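Local structure of periplasmic binding protein (Agrobacterium tumefaciens str. B6, 5L9G) at residues Phe115-Lys129 against Phe240-Tyr254. The protein binds the opine mannopine in the periplasm and probably delivers it to an ABC transporter for uptake. Residues are numbered along the deposited sequence; the frame is centred on the assembly and turned at random.
Sequences FVANSNYSTLIAWNK and FAYTFNDAQLGTDGY. With MO0 (mannopine), chain C.
Strand 115-128 pairs antiparallel with a broken strand, 240-244 and 247-254, through the middle of this periplasmic binding protein. Such crossing strands are characteristic of the two-lobed binding-protein fold, and here they form part of the mannopine site. Y121 and G250 are a hydrogen-bonded pair, with G250 N to Y121 O at 2.8 Å. The Y121 ring lies between G250 CA on one face and mannopine CB on the other. CG of Y121 sits between its backbone N and carbonyl carbon (chi1 63°), which folds the ring across the pair beside D252. Ring and D252 carboxylate are turned 31° apart. A water joins Y121 OH to T251 N.

A classic beta bulge places N118 and S119 opposite D252. N118 N gives D252 O a bond of 2.8 Å; the bond from S119 N is weak. S119 and D252 point to the same side of the sheet as Y121. There D252 OD2 accepts from mannopine N at 2.8 Å and from NE2 at 2.9 Å, and S119 OG also accepts from NE2. T288 and R229 add further bonds to the ligand.

Before the type II turn F244-A247, strand 240-244 pairs with the far end of 115-128, at A126-Y242 and W127-A241. A water bridges I125 N to T243 O and N245 O at this break. A241 CB lies over the six-membered ring of W127, 3.8 Å from its centroid. On the other side of the sheet, N128 CA stands over the centre of the F240 ring, 5° off the ring normal, a CH-pi contact. L124 CD2 packs against Y242 and the face of F244. Helix 227-235 covers L124 and Y242.

The two bonds to D252 OD2 give the carboxylate a hold on both the amine and amide of mannopine, and its charge probably favours a protonated amine.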
ATOM      1  N   PHE A 115      10.368   8.540  -8.306  1.00 50.19           N
ATOM      2  CA  PHE A 115       9.045   7.970  -8.054  1.00 47.52           C
ATOM      3  C   PHE A 115       7.947   8.961  -8.395  1.00 52.50           C
ATOM      4  O   PHE A 115       8.055  10.146  -8.045  1.00 51.34           O
ATOM      5  CB  PHE A 115       8.984   7.606  -6.551  1.00 47.12           C
ATOM      6  CG  PHE A 115       7.672   7.169  -5.932  1.00 44.65           C
ATOM      7  CD1 PHE A 115       6.766   8.107  -5.450  1.00 44.46           C
ATOM      8  CD2 PHE A 115       7.381   5.821  -5.766  1.00 45.29           C
ATOM      9  CE1 PHE A 115       5.562   7.700  -4.850  1.00 43.35           C
ATOM     10  CE2 PHE A 115       6.194   5.417  -5.150  1.00 45.08           C
ATOM     11  CZ  PHE A 115       5.302   6.364  -4.682  1.00 42.11           C
ATOM     12  N   VAL A 116       6.880   8.461  -9.037  1.00 48.97           N
ATOM     13  CA  VAL A 116       5.687   9.238  -9.385  1.00 47.82           C
ATOM     14  C   VAL A 116       4.479   8.517  -8.770  1.00 47.23           C
ATOM     15  O   VAL A 116       4.196   7.370  -9.137  1.00 45.89           O
ATOM     16  CB  VAL A 116       5.494   9.481 -10.917  1.00 52.19           C
ATOM     17  CG1 VAL A 116       4.215  10.273 -11.178  1.00 52.18           C
ATOM     18  CG2 VAL A 116       6.687  10.209 -11.528  1.00 54.07           C
ATOM     19  N   ALA A 117       3.759   9.195  -7.862  1.00 44.55           N
ATOM     20  CA  ALA A 117       2.564   8.625  -7.222  1.00 41.47           C
ATOM     21  C   ALA A 117       1.490   8.294  -8.262  1.00 42.88           C
ATOM     22  O   ALA A 117       1.379   8.981  -9.290  1.00 42.09           O
ATOM     23  CB  ALA A 117       1.994   9.608  -6.206  1.00 42.15           C
ATOM     24  N   ASN A 118       0.731   7.217  -8.022  1.00 38.47           N
ATOM     25  CA  ASN A 118      -0.406   6.906  -8.866  1.00 37.68           C
ATOM     26  C   ASN A 118      -1.706   6.862  -8.022  1.00 40.35           C
ATOM     27  O   ASN A 118      -2.792   6.961  -8.594  1.00 40.14           O
ATOM     28  CB  ASN A 118      -0.210   5.613  -9.711  1.00 37.94           C
ATOM     29  CG  ASN A 118      -0.378   4.289  -8.984  1.00 49.33           C
ATOM     30  OD1 ASN A 118      -0.383   4.193  -7.756  1.00 38.09           O
ATOM     31  ND2 ASN A 118      -0.576   3.216  -9.734  1.00 49.02           N
ATOM     32  N   SER A 119      -1.602   6.715  -6.673  1.00 35.85           N
ATOM     33  CA  SER A 119      -2.798   6.592  -5.835  1.00 34.38           C
ATOM     34  C   SER A 119      -2.532   6.770  -4.353  1.00 38.50           C
ATOM     35  O   SER A 119      -1.390   6.665  -3.898  1.00 37.39           O
ATOM     36  CB  SER A 119      -3.411   5.191  -6.025  1.00 33.68           C
ATOM     37  OG  SER A 119      -2.475   4.198  -5.639  1.00 36.61           O
ATOM     38  N   ASN A 120      -3.621   7.001  -3.607  1.00 35.20           N
ATOM     39  CA  ASN A 120      -3.685   6.956  -2.157  1.00 33.04           C
ATOM     40  C   ASN A 120      -4.595   5.776  -1.807  1.00 34.99           C
ATOM     41  O   ASN A 120      -5.569   5.495  -2.518  1.00 32.41           O
ATOM     42  CB  ASN A 120      -4.194   8.244  -1.515  1.00 34.90           C
ATOM     43  CG  ASN A 120      -3.204   9.366  -1.664  1.00 45.59           C
ATOM     44  OD1 ASN A 120      -2.053   9.293  -1.216  1.00 43.71           O
ATOM     45  ND2 ASN A 120      -3.600  10.394  -2.368  1.00 40.42           N
ATOM     46  N   TYR A 121      -4.265   5.097  -0.718  1.00 32.13           N
ATOM     47  CA  TYR A 121      -4.993   3.944  -0.193  1.00 31.11           C
ATOM     48  C   TYR A 121      -4.857   3.952   1.337  1.00 34.43           C
ATOM     49  O   TYR A 121      -4.121   4.774   1.889  1.00 35.12           O
ATOM     50  CB  TYR A 121      -4.425   2.645  -0.788  1.00 31.01           C
ATOM     51  CG  TYR A 121      -2.981   2.389  -0.411  1.00 31.38           C
ATOM     52  CD1 TYR A 121      -1.936   2.998  -1.108  1.00 33.70           C
ATOM     53  CD2 TYR A 121      -2.655   1.526   0.634  1.00 31.40           C
ATOM     54  CE1 TYR A 121      -0.608   2.778  -0.755  1.00 34.65           C
ATOM     55  CE2 TYR A 121      -1.330   1.289   0.986  1.00 32.04           C
ATOM     56  CZ  TYR A 121      -0.312   1.904   0.276  1.00 37.89           C
ATOM     57  OH  TYR A 121       0.988   1.662   0.606  1.00 35.38           O
ATOM     58  N   SER A 122      -5.543   3.030   2.007  1.00 29.03           N
ATOM     59  CA  SER A 122      -5.473   2.934   3.468  1.00 29.21           C
ATOM     60  C   SER A 122      -5.103   1.523   3.883  1.00 32.66           C
ATOM     61  O   SER A 122      -5.538   0.554   3.245  1.00 31.52           O
ATOM     62  CB  SER A 122      -6.814   3.302   4.102  1.00 31.67           C
ATOM     63  OG  SER A 122      -7.234   4.633   3.845  1.00 34.83           O
ATOM     64  N   THR A 123      -4.294   1.413   4.940  1.00 30.80           N
ATOM     65  CA  THR A 123      -3.970   0.154   5.614  1.00 29.09           C
ATOM     66  C   THR A 123      -4.892   0.228   6.830  1.00 31.94           C
ATOM     67  O   THR A 123      -4.674   1.062   7.711  1.00 30.54           O
ATOM     68  CB  THR A 123      -2.498   0.091   5.978  1.00 33.33           C
ATOM     69  OG1 THR A 123      -1.730   0.138   4.772  1.00 30.41           O
ATOM     70  CG2 THR A 123      -2.161  -1.162   6.743  1.00 33.18           C
ATOM     71  N   LEU A 124      -5.972  -0.563   6.821  1.00 29.98           N
ATOM     72  CA  LEU A 124      -7.038  -0.421   7.803  1.00 28.11           C
ATOM     73  C   LEU A 124      -7.468  -1.728   8.465  1.00 31.37           C
ATOM     74  O   LEU A 124      -7.059  -2.800   8.034  1.00 29.77           O
ATOM     75  CB  LEU A 124      -8.264   0.302   7.125  1.00 27.55           C
ATOM     76  CG  LEU A 124      -8.799  -0.293   5.792  1.00 30.44           C
ATOM     77  CD1 LEU A 124      -9.478  -1.665   6.004  1.00 31.07           C
ATOM     78  CD2 LEU A 124      -9.826   0.649   5.159  1.00 31.27           C
ATOM     79  N   ILE A 125      -8.350  -1.617   9.479  1.00 28.06           N
ATOM     80  CA  ILE A 125      -8.902  -2.737  10.252  1.00 26.96           C
ATOM     81  C   ILE A 125     -10.212  -3.193   9.634  1.00 30.48           C
ATOM     82  O   ILE A 125     -11.129  -2.392   9.508  1.00 29.60           O
ATOM     83  CB  ILE A 125      -9.161  -2.282  11.731  1.00 30.60           C
ATOM     84  CG1 ILE A 125      -7.864  -1.839  12.412  1.00 31.80           C
ATOM     85  CG2 ILE A 125      -9.894  -3.375  12.578  1.00 31.23           C
ATOM     86  CD1 ILE A 125      -8.110  -0.849  13.603  1.00 34.40           C
ATOM     87  N   ALA A 126     -10.335  -4.489   9.374  1.00 26.07           N
ATOM     88  CA  ALA A 126     -11.584  -5.106   8.903  1.00 26.79           C
ATOM     89  C   ALA A 126     -11.878  -6.264   9.840  1.00 30.14           C
ATOM     90  O   ALA A 126     -10.942  -6.904  10.332  1.00 29.72           O
ATOM     91  CB  ALA A 126     -11.428  -5.635   7.475  1.00 27.12           C
ATOM     92  N   TRP A 127     -13.161  -6.538  10.087  1.00 28.40           N
ATOM     93  CA  TRP A 127     -13.525  -7.641  10.964  1.00 28.60           C
ATOM     94  C   TRP A 127     -14.656  -8.462  10.409  1.00 30.92           C
ATOM     95  O   TRP A 127     -15.469  -7.985   9.599  1.00 28.85           O
ATOM     96  CB  TRP A 127     -13.834  -7.159  12.386  1.00 28.37           C
ATOM     97  CG  TRP A 127     -15.172  -6.486  12.522  1.00 29.54           C
ATOM     98  CD1 TRP A 127     -16.375  -7.084  12.768  1.00 32.18           C
ATOM     99  CD2 TRP A 127     -15.445  -5.081  12.352  1.00 30.43           C
ATOM    100  NE1 TRP A 127     -17.379  -6.133  12.795  1.00 32.41           N
ATOM    101  CE2 TRP A 127     -16.830  -4.895  12.564  1.00 34.58           C
ATOM    102  CE3 TRP A 127     -14.640  -3.954  12.097  1.00 32.17           C
ATOM    103  CZ2 TRP A 127     -17.434  -3.623  12.520  1.00 35.61           C
ATOM    104  CZ3 TRP A 127     -15.235  -2.696  12.060  1.00 34.84           C
ATOM    105  CH2 TRP A 127     -16.615  -2.538  12.256  1.00 35.88           C
ATOM    106  N   ASN A 128     -14.715  -9.702  10.889  1.00 28.55           N
ATOM    107  CA  ASN A 128     -15.680 -10.688  10.479  1.00 27.77           C
ATOM    108  C   ASN A 128     -16.985 -10.437  11.220  1.00 29.66           C
ATOM    109  O   ASN A 128     -17.034 -10.572  12.457  1.00 29.23           O
ATOM    110  CB  ASN A 128     -15.117 -12.075  10.841  1.00 30.87           C
ATOM    111  CG  ASN A 128     -15.858 -13.212  10.225  1.00 34.34           C
ATOM    112  OD1 ASN A 128     -17.068 -13.141   9.972  1.00 32.27           O
ATOM    113  ND2 ASN A 128     -15.131 -14.288   9.960  1.00 28.99           N
ATOM    114  N   LYS A 129     -18.058 -10.097  10.465  1.00 28.66           N
ATOM    115  CA  LYS A 129     -19.375  -9.864  11.084  1.00 28.83           C
ATOM    116  C   LYS A 129     -20.035 -11.145  11.640  1.00 33.60           C
ATOM    117  O   LYS A 129     -20.861 -11.072  12.555  1.00 33.46           O
ATOM    118  CB  LYS A 129     -20.321  -9.111  10.127  1.00 30.42           C
ATOM    119  CG  LYS A 129     -19.837  -7.691   9.815  1.00 34.04           C
ATOM    120  CD  LYS A 129     -20.614  -7.050   8.653  1.00 41.78           C
ATOM    121  CE  LYS A 129     -22.027  -6.692   9.005  1.00 47.51           C
ATOM    122  NZ  LYS A 129     -22.811  -6.392   7.782  1.00 48.12           N
ATOM    123  N   PHE A 240     -17.981  -9.040   6.066  1.00 29.68           N
ATOM    124  CA  PHE A 240     -17.038  -8.250   6.831  1.00 28.18           C
ATOM    125  C   PHE A 240     -17.427  -6.799   6.833  1.00 32.59           C
ATOM    126  O   PHE A 240     -18.193  -6.334   5.977  1.00 32.07           O
ATOM    127  CB  PHE A 240     -15.616  -8.389   6.253  1.00 27.69           C
ATOM    128  CG  PHE A 240     -14.825  -9.558   6.798  1.00 27.98           C
ATOM    129  CD1 PHE A 240     -15.293 -10.868   6.656  1.00 28.56           C
ATOM    130  CD2 PHE A 240     -13.594  -9.358   7.415  1.00 28.97           C
ATOM    131  CE1 PHE A 240     -14.550 -11.953   7.147  1.00 30.76           C
ATOM    132  CE2 PHE A 240     -12.851 -10.448   7.902  1.00 31.76           C
ATOM    133  CZ  PHE A 240     -13.329 -11.739   7.754  1.00 30.13           C
ATOM    134  N   ALA A 241     -16.887  -6.080   7.799  1.00 29.17           N
ATOM    135  CA  ALA A 241     -17.071  -4.638   7.915  1.00 29.09           C
ATOM    136  C   ALA A 241     -15.699  -4.068   8.162  1.00 30.57           C
ATOM    137  O   ALA A 241     -14.769  -4.813   8.489  1.00 28.86           O
ATOM    138  CB  ALA A 241     -18.001  -4.295   9.067  1.00 30.19           C
ATOM    139  N   TYR A 242     -15.552  -2.762   7.968  1.00 28.26           N
ATOM    140  CA  TYR A 242     -14.266  -2.112   8.206  1.00 28.11           C
ATOM    141  C   TYR A 242     -14.465  -0.679   8.600  1.00 31.53           C
ATOM    142  O   TYR A 242     -15.570  -0.156   8.488  1.00 30.20           O
ATOM    143  CB  TYR A 242     -13.325  -2.251   6.992  1.00 28.67           C
ATOM    144  CG  TYR A 242     -13.766  -1.498   5.747  1.00 30.92           C
ATOM    145  CD1 TYR A 242     -14.604  -2.092   4.813  1.00 33.04           C
ATOM    146  CD2 TYR A 242     -13.270  -0.226   5.465  1.00 31.89           C
ATOM    147  CE1 TYR A 242     -14.937  -1.444   3.618  1.00 35.29           C
ATOM    148  CE2 TYR A 242     -13.595   0.437   4.273  1.00 33.60           C
ATOM    149  CZ  TYR A 242     -14.428  -0.178   3.348  1.00 40.27           C
ATOM    150  OH  TYR A 242     -14.762   0.470   2.168  1.00 36.16           O
ATOM    151  N   THR A 243     -13.396  -0.052   9.075  1.00 29.69           N
ATOM    152  CA  THR A 243     -13.392   1.354   9.480  1.00 29.71           C
ATOM    153  C   THR A 243     -12.097   2.002   8.986  1.00 32.59           C
ATOM    154  O   THR A 243     -11.084   1.322   8.819  1.00 31.68           O
ATOM    155  CB  THR A 243     -13.513   1.471  11.030  1.00 34.86           C
ATOM    156  OG1 THR A 243     -13.456   2.837  11.389  1.00 36.43           O
ATOM    157  CG2 THR A 243     -12.388   0.740  11.783  1.00 34.70           C
ATOM    158  N   PHE A 244     -12.113   3.326   8.817  1.00 30.42           N
ATOM    159  CA  PHE A 244     -10.890   4.068   8.496  1.00 30.58           C
ATOM    160  C   PHE A 244     -10.249   4.573   9.805  1.00 33.55           C
ATOM    161  O   PHE A 244      -9.174   5.182   9.750  1.00 33.00           O
ATOM    162  CB  PHE A 244     -11.186   5.263   7.567  1.00 32.91           C
ATOM    163  CG  PHE A 244     -11.422   4.856   6.127  1.00 33.18           C
ATOM    164  CD1 PHE A 244     -10.355   4.690   5.249  1.00 35.33           C
ATOM    165  CD2 PHE A 244     -12.712   4.663   5.645  1.00 33.16           C
ATOM    166  CE1 PHE A 244     -10.577   4.319   3.908  1.00 34.10           C
ATOM    167  CE2 PHE A 244     -12.930   4.287   4.314  1.00 34.54           C
ATOM    168  CZ  PHE A 244     -11.865   4.117   3.455  1.00 32.32           C
ATOM    169  N   ASN A 245     -10.918   4.356  10.982  1.00 31.55           N
ATOM    170  CA  ASN A 245     -10.349   4.811  12.263  1.00 32.07           C
ATOM    171  C   ASN A 245      -9.001   4.127  12.510  1.00 32.65           C
ATOM    172  O   ASN A 245      -8.916   2.901  12.389  1.00 31.07           O
ATOM    173  CB  ASN A 245     -11.293   4.521  13.436  1.00 34.73           C
ATOM    174  CG  ASN A 245     -10.839   5.216  14.695  1.00 53.69           C
ATOM    175  OD1 ASN A 245     -10.723   6.450  14.740  1.00 50.74           O
ATOM    176  ND2 ASN A 245     -10.448   4.438  15.697  1.00 47.53           N
ATOM    177  N   ASP A 246      -7.952   4.920  12.791  1.00 31.02           N
ATOM    178  CA  ASP A 246      -6.572   4.428  13.009  1.00 31.73           C
ATOM    179  C   ASP A 246      -5.927   3.833  11.757  1.00 33.60           C
ATOM    180  O   ASP A 246      -4.901   3.147  11.856  1.00 34.24           O
ATOM    181  CB  ASP A 246      -6.493   3.421  14.179  1.00 32.75           C
ATOM    182  CG  ASP A 246      -6.490   4.036  15.552  1.00 38.43           C
ATOM    183  OD1 ASP A 246      -6.257   5.274  15.656  1.00 37.07           O
ATOM    184  OD2 ASP A 246      -6.682   3.284  16.529  1.00 39.43           O
ATOM    185  N   ALA A 247      -6.514   4.076  10.569  1.00 30.51           N
ATOM    186  CA  ALA A 247      -5.898   3.554   9.354  1.00 29.83           C
ATOM    187  C   ALA A 247      -4.697   4.439   8.948  1.00 34.14           C
ATOM    188  O   ALA A 247      -4.616   5.615   9.319  1.00 33.26           O
ATOM    189  CB  ALA A 247      -6.916   3.484   8.220  1.00 30.25           C
ATOM    190  N   GLN A 248      -3.765   3.862   8.199  1.00 33.00           N
ATOM    191  CA  GLN A 248      -2.612   4.593   7.695  1.00 33.44           C
ATOM    192  C   GLN A 248      -2.910   4.982   6.250  1.00 36.15           C
ATOM    193  O   GLN A 248      -3.241   4.119   5.429  1.00 33.78           O
ATOM    194  CB  GLN A 248      -1.346   3.728   7.753  1.00 34.39           C
ATOM    195  CG  GLN A 248      -0.093   4.454   7.238  1.00 33.08           C
ATOM    196  CD  GLN A 248       1.100   3.544   7.277  1.00 43.84           C
ATOM    197  OE1 GLN A 248       1.871   3.591   8.209  1.00 49.75           O
ATOM    198  NE2 GLN A 248       1.214   2.603   6.386  1.00 42.42           N
ATOM    199  N   LEU A 249      -2.785   6.285   5.945  1.00 34.58           N
ATOM    200  CA  LEU A 249      -3.005   6.812   4.594  1.00 34.02           C
ATOM    201  C   LEU A 249      -1.695   6.648   3.833  1.00 35.86           C
ATOM    202  O   LEU A 249      -0.685   7.273   4.178  1.00 36.25           O
ATOM    203  CB  LEU A 249      -3.464   8.293   4.682  1.00 35.97           C
ATOM    204  CG  LEU A 249      -3.638   9.081   3.366  1.00 43.59           C
ATOM    205  CD1 LEU A 249      -4.626   8.410   2.443  1.00 44.56           C
ATOM    206  CD2 LEU A 249      -4.097  10.508   3.658  1.00 47.05           C
ATOM    207  N   GLY A 250      -1.706   5.735   2.870  1.00 33.09           N
ATOM    208  CA  GLY A 250      -0.528   5.425   2.073  1.00 33.39           C
ATOM    209  C   GLY A 250      -0.567   6.039   0.701  1.00 38.44           C
ATOM    210  O   GLY A 250      -1.607   6.545   0.262  1.00 36.91           O
ATOM    211  N   THR A 251       0.573   5.961   0.015  1.00 35.93           N
ATOM    212  CA  THR A 251       0.740   6.420  -1.356  1.00 35.92           C
ATOM    213  C   THR A 251       1.485   5.350  -2.140  1.00 38.58           C
ATOM    214  O   THR A 251       2.551   4.896  -1.720  1.00 38.66           O
ATOM    215  CB  THR A 251       1.466   7.788  -1.404  1.00 38.47           C
ATOM    216  OG1 THR A 251       0.752   8.729  -0.610  1.00 36.82           O
ATOM    217  CG2 THR A 251       1.603   8.331  -2.826  1.00 39.66           C
ATOM    218  N   ASP A 252       0.910   4.917  -3.257  1.00 35.85           N
ATOM    219  CA  ASP A 252       1.587   3.980  -4.156  1.00 34.94           C
ATOM    220  C   ASP A 252       2.002   4.772  -5.377  1.00 40.20           C
ATOM    221  O   ASP A 252       1.418   5.819  -5.681  1.00 38.60           O
ATOM    222  CB  ASP A 252       0.669   2.818  -4.561  1.00 34.78           C
ATOM    223  CG  ASP A 252       0.718   1.618  -3.632  1.00 35.36           C
ATOM    224  OD1 ASP A 252       1.705   1.498  -2.860  1.00 37.34           O
ATOM    225  OD2 ASP A 252      -0.206   0.791  -3.693  1.00 34.87           O
ATOM    226  N   GLY A 253       2.981   4.253  -6.095  1.00 39.16           N
ATOM    227  CA  GLY A 253       3.461   4.929  -7.282  1.00 39.91           C
ATOM    228  C   GLY A 253       4.399   4.071  -8.067  1.00 44.50           C
ATOM    229  O   GLY A 253       4.551   2.882  -7.765  1.00 44.39           O
ATOM    230  N   TYR A 254       5.024   4.684  -9.082  1.00 41.57           N
ATOM    231  CA  TYR A 254       5.889   3.984 -10.027  1.00 41.72           C
ATOM    232  C   TYR A 254       7.321   4.478  -9.999  1.00 48.09           C
ATOM    233  O   TYR A 254       7.577   5.679  -9.841  1.00 47.73           O
ATOM    234  CB  TYR A 254       5.357   4.123 -11.458  1.00 44.00           C
ATOM    235  CG  TYR A 254       3.977   3.531 -11.674  1.00 41.70           C
ATOM    236  CD1 TYR A 254       3.761   2.161 -11.564  1.00 41.68           C
ATOM    237  CD2 TYR A 254       2.888   4.343 -11.980  1.00 41.76           C
ATOM    238  CE1 TYR A 254       2.497   1.605 -11.781  1.00 39.55           C
ATOM    239  CE2 TYR A 254       1.614   3.800 -12.180  1.00 41.03           C
ATOM    240  CZ  TYR A 254       1.428   2.429 -12.085  1.00 44.83           C
ATOM    241  OH  TYR A 254       0.172   1.890 -12.273  1.00 43.85           O
TER
HETATM  242  OAB MO0 C 401       6.838  -1.374  -2.481  1.00 37.00           O
HETATM  243  CAF MO0 C 401       6.601  -2.733  -2.730  1.00 37.76           C
HETATM  244  CAG MO0 C 401       5.267  -3.218  -2.191  1.00 35.67           C
HETATM  245  OAC MO0 C 401       5.412  -3.637  -0.878  1.00 36.39           O
HETATM  246  CAH MO0 C 401       4.120  -2.261  -2.405  1.00 36.53           C
HETATM  247  OAM MO0 C 401       3.984  -1.917  -3.734  1.00 36.67           O
HETATM  248  CAI MO0 C 401       2.779  -2.704  -1.819  1.00 33.31           C
HETATM  249  OAD MO0 C 401       2.338  -3.888  -2.413  1.00 35.73           O
HETATM  250  CAJ MO0 C 401       1.749  -1.611  -1.861  1.00 33.25           C
HETATM  251  OAE MO0 C 401       2.220  -0.506  -1.144  1.00 37.76           O
HETATM  252  CAK MO0 C 401       0.349  -2.032  -1.391  1.00 29.10           C
HETATM  253  N   MO0 C 401      -0.636  -1.625  -2.402  1.00 29.28           N
HETATM  254  CA  MO0 C 401      -2.035  -1.777  -1.934  1.00 28.88           C
HETATM  255  C   MO0 C 401      -2.655  -3.012  -2.544  1.00 33.73           C
HETATM  256  O   MO0 C 401      -1.939  -3.796  -3.203  1.00 31.54           O
HETATM  257  CB  MO0 C 401      -2.886  -0.557  -2.197  1.00 31.10           C
HETATM  258  CG  MO0 C 401      -3.314  -0.438  -3.644  1.00 32.04           C
HETATM  259  CD  MO0 C 401      -3.700   0.945  -4.035  1.00 33.36           C
HETATM  260  OE1 MO0 C 401      -5.067   1.251  -4.088  1.00 29.25           O
HETATM  261  NE2 MO0 C 401      -2.882   1.833  -4.326  1.00 35.97           N
HETATM  262  OXT MO0 C 401      -3.876  -3.306  -2.346  1.00 30.26           O
HETATM  263  O   HOH W   1       2.284   3.985   1.301  1.00 34.84           O
HETATM  264  O   HOH W   2      -1.278   2.664   3.926  1.00 33.47           O
HETATM  265  O   HOH W   3      -8.651   1.139  10.235  1.00 29.58           O